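Local structure of heat shock protein, putative (Plasmodium falciparum, 1Y6Z) at residues Leu51-Ser56 with Ser134-Leu139; Tyr157-Val162 with Ser174-Tyr179. The protein probably acts as an ATP-dependent chaperone of the Hsp90 family that binds unfolded proteins; this chain is its middle domain. All blocks are in the same frame, centred on the assembly; numbering follows the deposited sequence. Where two conformers were deposited one is given.

Contact 1: residues Leu51-Ser56 with Ser134-Leu139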
# COMPACT_ATOMS: atom_id res chain seq x y z
N LEU B 51 8.85 4.01 -15.42
CA LEU B 51 7.50 4.40 -15.68
C LEU B 51 7.46 5.89 -15.35
O LEU B 51 8.04 6.29 -14.39
CB LEU B 51 6.59 3.66 -14.69
CG LEU B 51 6.43 2.12 -14.88
CD1 LEU B 51 5.37 1.69 -13.75
CD2 LEU B 51 5.89 1.85 -16.24
N TYR B 52 6.81 6.69 -16.19
CA TYR B 52 6.73 8.14 -16.06
C TYR B 52 5.25 8.55 -16.04
O TYR B 52 4.44 8.04 -16.79
CB TYR B 52 7.32 8.79 -17.29
CG TYR B 52 8.84 8.63 -17.43
CD1 TYR B 52 9.37 7.55 -18.13
CD2 TYR B 52 9.70 9.57 -16.87
CE1 TYR B 52 10.78 7.39 -18.29
CE2 TYR B 52 11.07 9.42 -17.00
CZ TYR B 52 11.61 8.34 -17.71
OH TYR B 52 12.99 8.25 -17.89
N ILE B 53 4.93 9.54 -15.22
CA ILE B 53 3.71 10.29 -15.29
C ILE B 53 4.05 11.51 -16.09
O ILE B 53 4.96 12.30 -15.71
CB ILE B 53 3.23 10.68 -13.90
CG1 ILE B 53 2.85 9.42 -13.13
CG2 ILE B 53 2.00 11.65 -13.98
CD1 ILE B 53 2.38 9.75 -11.72
N PRO B 54 3.40 11.68 -17.23
CA PRO B 54 3.70 12.82 -18.11
C PRO B 54 3.40 14.14 -17.43
O PRO B 54 2.58 14.18 -16.52
CB PRO B 54 2.74 12.58 -19.32
CG PRO B 54 2.61 11.10 -19.35
CD PRO B 54 2.41 10.79 -17.87
N GLY B 55 4.04 15.22 -17.89
CA GLY B 55 3.72 16.58 -17.43
C GLY B 55 2.39 17.18 -17.86
O GLY B 55 1.92 18.16 -17.26
N SER B 56 1.81 16.62 -18.94
CA SER B 56 0.61 17.13 -19.54
C SER B 56 -0.03 15.98 -20.30
O SER B 56 0.59 14.94 -20.50
CB SER B 56 0.88 18.33 -20.48
OG SER B 56 1.71 17.95 -21.57
N SER B 134 1.93 3.32 -6.04
CA SER B 134 2.86 3.76 -5.03
C SER B 134 3.54 5.08 -5.45
O SER B 134 3.70 5.99 -4.61
CB SER B 134 3.85 2.60 -4.67
OG SER B 134 4.93 3.08 -3.87
N MET B 135 3.86 5.21 -6.76
CA MET B 135 4.37 6.45 -7.35
C MET B 135 3.38 7.61 -7.09
O MET B 135 3.80 8.68 -6.67
CB MET B 135 4.66 6.30 -8.88
CG MET B 135 5.07 7.63 -9.62
SD MET B 135 5.85 7.39 -11.27
CE MET B 135 4.67 6.22 -11.89
N MET B 136 2.09 7.41 -7.42
CA MET B 136 1.04 8.45 -7.17
C MET B 136 0.93 8.73 -5.71
O MET B 136 0.90 9.90 -5.27
CB MET B 136 -0.35 7.99 -7.70
CG MET B 136 -0.51 7.94 -9.23
SD MET B 136 -2.07 7.27 -9.86
CE MET B 136 -1.92 5.60 -9.31
N LYS B 137 0.88 7.69 -4.89
CA LYS B 137 0.76 7.97 -3.42
C LYS B 137 1.91 8.75 -2.87
O LYS B 137 1.74 9.58 -1.97
CB LYS B 137 0.63 6.71 -2.60
CG LYS B 137 -0.73 6.10 -2.62
CD LYS B 137 -0.86 5.30 -1.31
CE LYS B 137 0.14 4.16 -1.25
NZ LYS B 137 1.44 4.57 -0.61
N GLY B 138 3.10 8.49 -3.40
CA GLY B 138 4.27 9.30 -3.07
C GLY B 138 4.09 10.73 -3.54
O GLY B 138 4.48 11.66 -2.86
N LEU B 139 3.53 10.91 -4.73
CA LEU B 139 3.36 12.25 -5.25
C LEU B 139 2.35 13.01 -4.39
O LEU B 139 2.56 14.17 -4.08
CB LEU B 139 2.96 12.22 -6.71
CG LEU B 139 3.03 13.52 -7.55
CD1 LEU B 139 4.48 14.02 -7.71
CD2 LEU B 139 2.41 13.25 -8.89
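In the large alpha/beta part of the Hsp90 middle domain, a helix lies against the mixed five-stranded sheet, and here I53 and L51 of strand 47-53 meet M135, M136 and L139 of helix 121-141. The short axes of strand 51-53 and helix 134-139 come within 10.4 Å and cross at -42°, a separation filled by aliphatic and thioether groups. L51 and I53, two residues apart, both send their CB toward the helix, while Y52 between them turns to the other face of the sheet and packs on F22 and Y23 of helix 16-27. M135 carries most of the helix side. Its chain runs out from the helix with CG opposite the backbone N (chi1 174°) and then bends at chi3 (47°), which sets the methyl CE between I53 and L51, 3.9 Å from I53 CG1. I53 and M135 run alongside each other head to tail, with I53 CD1 4.0 Å from M135 CG. The same CD1 also approaches M136 CG, in the conformer given, at 4.2 Å and, more loosely, L139 CD2. The sulfur SD of M135 also lies 4.0 Å from the carbonyl O of L51, and its CE is 4.3 Å from L51 CB.

Contact 2: residues Tyr157-Val162 with Ser174-Tyr179; sequences YLKIGV and SLVEFY
The ammonium NZ of K159 has two partners: a salt bridge to D239 of helix 237-249 and a bond to a water 2.7 Å away, which accepts its proton. That water in turn donates to the backbone O of E177, also at 2.7 Å, and so ties helix 145-164 to the weakly bonded strand 177-178. The lysine reaches this far because its chain is extended beyond CG (chi3 -168°, chi4 164°). On the way its methylenes serve as apolar surface: CE lies 3.9 Å from CE2 of F178, approaching the ring obliquely, as the lysine and the phenylalanine pass in opposite senses. The carboxylate of E177 leaves on another course, its OE2 accepting a hydrogen bond from the indole NE1 of W147. V176 forms the hub of the apolar part. Its CG1 stands opposite its own carbonyl carbon (chi1 -59°) and sits among three helix residues, 3.9 Å from V162 CG2, 4.0 Å from K159 CG and 4.1 Å from L158 CB. V162 and V176 meet tip to tip. L158 CD2 completes the row against CB of L175 at 3.8 Å. This is helix-to-connection packing across the junction in the Hsp90 middle domain, where the chain doubles back past its own helix 145-164 and runs on toward the smaller, three-stranded alpha/beta unit.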
# COMPACT_ATOMS: atom_id res chain seq x y z
N TYR B 157 -8.75 9.99 -14.97
CA TYR B 157 -8.36 8.57 -15.17
C TYR B 157 -8.49 7.78 -13.86
O TYR B 157 -8.90 6.65 -13.85
CB TYR B 157 -6.93 8.46 -15.73
CG TYR B 157 -6.91 8.90 -17.15
CD1 TYR B 157 -6.44 10.16 -17.49
CD2 TYR B 157 -7.42 8.09 -18.13
CE1 TYR B 157 -6.44 10.56 -18.87
CE2 TYR B 157 -7.41 8.48 -19.53
CZ TYR B 157 -6.93 9.69 -19.88
OH TYR B 157 -7.00 10.13 -21.22
N LEU B 158 -8.10 8.41 -12.79
CA LEU B 158 -8.17 7.73 -11.46
C LEU B 158 -9.63 7.43 -11.12
O LEU B 158 -9.95 6.34 -10.65
CB LEU B 158 -7.50 8.61 -10.44
CG LEU B 158 -5.98 8.43 -10.29
CD1 LEU B 158 -5.17 8.76 -11.57
CD2 LEU B 158 -5.49 9.28 -9.08
N LYS B 159 -10.52 8.38 -11.48
CA LYS B 159 -11.99 8.25 -11.22
C LYS B 159 -12.51 7.08 -11.98
O LYS B 159 -13.25 6.28 -11.43
CB LYS B 159 -12.73 9.54 -11.55
CG LYS B 159 -12.58 10.61 -10.47
CD LYS B 159 -13.02 11.99 -11.00
CE LYS B 159 -12.63 13.11 -10.07
NZ LYS B 159 -12.75 14.41 -10.90
N ILE B 160 -12.05 6.92 -13.23
CA ILE B 160 -12.39 5.72 -14.05
C ILE B 160 -11.79 4.45 -13.42
O ILE B 160 -12.44 3.41 -13.39
CB ILE B 160 -11.97 5.90 -15.51
CG1 ILE B 160 -12.89 6.91 -16.20
CG2 ILE B 160 -12.00 4.53 -16.31
CD1 ILE B 160 -12.14 7.62 -17.30
N GLY B 161 -10.55 4.55 -12.92
CA GLY B 161 -9.95 3.42 -12.19
C GLY B 161 -10.81 2.90 -11.03
O GLY B 161 -10.96 1.68 -10.85
N VAL B 162 -11.35 3.83 -10.25
CA VAL B 162 -12.30 3.53 -9.15
C VAL B 162 -13.53 2.72 -9.66
O VAL B 162 -13.99 1.74 -9.00
CB VAL B 162 -12.78 4.81 -8.42
CG1 VAL B 162 -13.93 4.48 -7.43
CG2 VAL B 162 -11.62 5.54 -7.71
N SER B 174 -8.78 6.35 -2.57
CA SER B 174 -8.10 7.16 -1.58
C SER B 174 -7.37 8.38 -2.16
O SER B 174 -6.99 9.31 -1.40
CB SER B 174 -7.14 6.27 -0.74
OG SER B 174 -5.97 5.95 -1.41
N LEU B 175 -7.21 8.42 -3.49
CA LEU B 175 -6.43 9.48 -4.20
C LEU B 175 -7.31 10.57 -4.81
O LEU B 175 -6.82 11.66 -5.03
CB LEU B 175 -5.54 8.90 -5.34
CG LEU B 175 -4.51 7.81 -4.89
CD1 LEU B 175 -3.78 7.04 -6.03
CD2 LEU B 175 -3.53 8.50 -3.92
N VAL B 176 -8.55 10.22 -5.15
CA VAL B 176 -9.45 11.11 -5.93
C VAL B 176 -9.92 12.25 -4.97
O VAL B 176 -9.93 12.04 -3.76
CB VAL B 176 -10.65 10.33 -6.57
CG1 VAL B 176 -10.24 9.19 -7.51
CG2 VAL B 176 -11.56 9.75 -5.50
N GLU B 177 -10.23 13.44 -5.53
CA GLU B 177 -10.63 14.61 -4.75
C GLU B 177 -11.84 15.30 -5.38
O GLU B 177 -12.00 15.28 -6.63
CB GLU B 177 -9.43 15.56 -4.56
CG GLU B 177 -8.30 14.96 -3.71
CD GLU B 177 -7.17 15.95 -3.42
OE1 GLU B 177 -7.32 17.15 -3.74
OE2 GLU B 177 -6.15 15.48 -2.87
N PHE B 178 -12.70 15.87 -4.53
CA PHE B 178 -13.95 16.54 -4.96
C PHE B 178 -14.16 17.77 -4.13
O PHE B 178 -13.74 17.83 -2.97
CB PHE B 178 -15.21 15.66 -4.78
CG PHE B 178 -15.10 14.32 -5.42
CD1 PHE B 178 -14.59 13.24 -4.72
CD2 PHE B 178 -15.47 14.14 -6.75
CE1 PHE B 178 -14.46 12.00 -5.31
CE2 PHE B 178 -15.36 12.88 -7.36
CZ PHE B 178 -14.84 11.80 -6.63
N TYR B 179 -14.80 18.75 -4.75
CA TYR B 179 -15.21 19.94 -4.03
C TYR B 179 -16.33 19.50 -3.11
O TYR B 179 -17.04 18.56 -3.44
CB TYR B 179 -15.71 21.00 -5.04
CG TYR B 179 -14.58 21.75 -5.70
CD1 TYR B 179 -14.32 21.62 -7.07
CD2 TYR B 179 -13.72 22.52 -4.94
CE1 TYR B 179 -13.24 22.32 -7.67
CE2 TYR B 179 -12.65 23.21 -5.51
CZ TYR B 179 -12.42 23.11 -6.87
OH TYR B 179 -11.33 23.81 -7.39
O HOH W 1 -12.86 16.26 -8.94

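In the fold
Both segments of contact 1 precede those of contact 2 in the chain, and the two centres lie 14 Å apart, both near the middle of the molecule. Consecutive helices 121-141 and 145-164 connect them: the first packs on the five-stranded sheet through contact 1, the second receives the 174-179 segment in contact 2. The two meet directly through M136 and K137: M136 CB is 3.9 Å from L175 CD1, and K137 CG is 3.9 Å from L175 CD2. F150 of helix 145-164 touches I53, M136 and L158, adding a further bridge. Apolar packing thus links the larger sheet, through the two helices, to the segment leading to the C-terminal part of this middle domain.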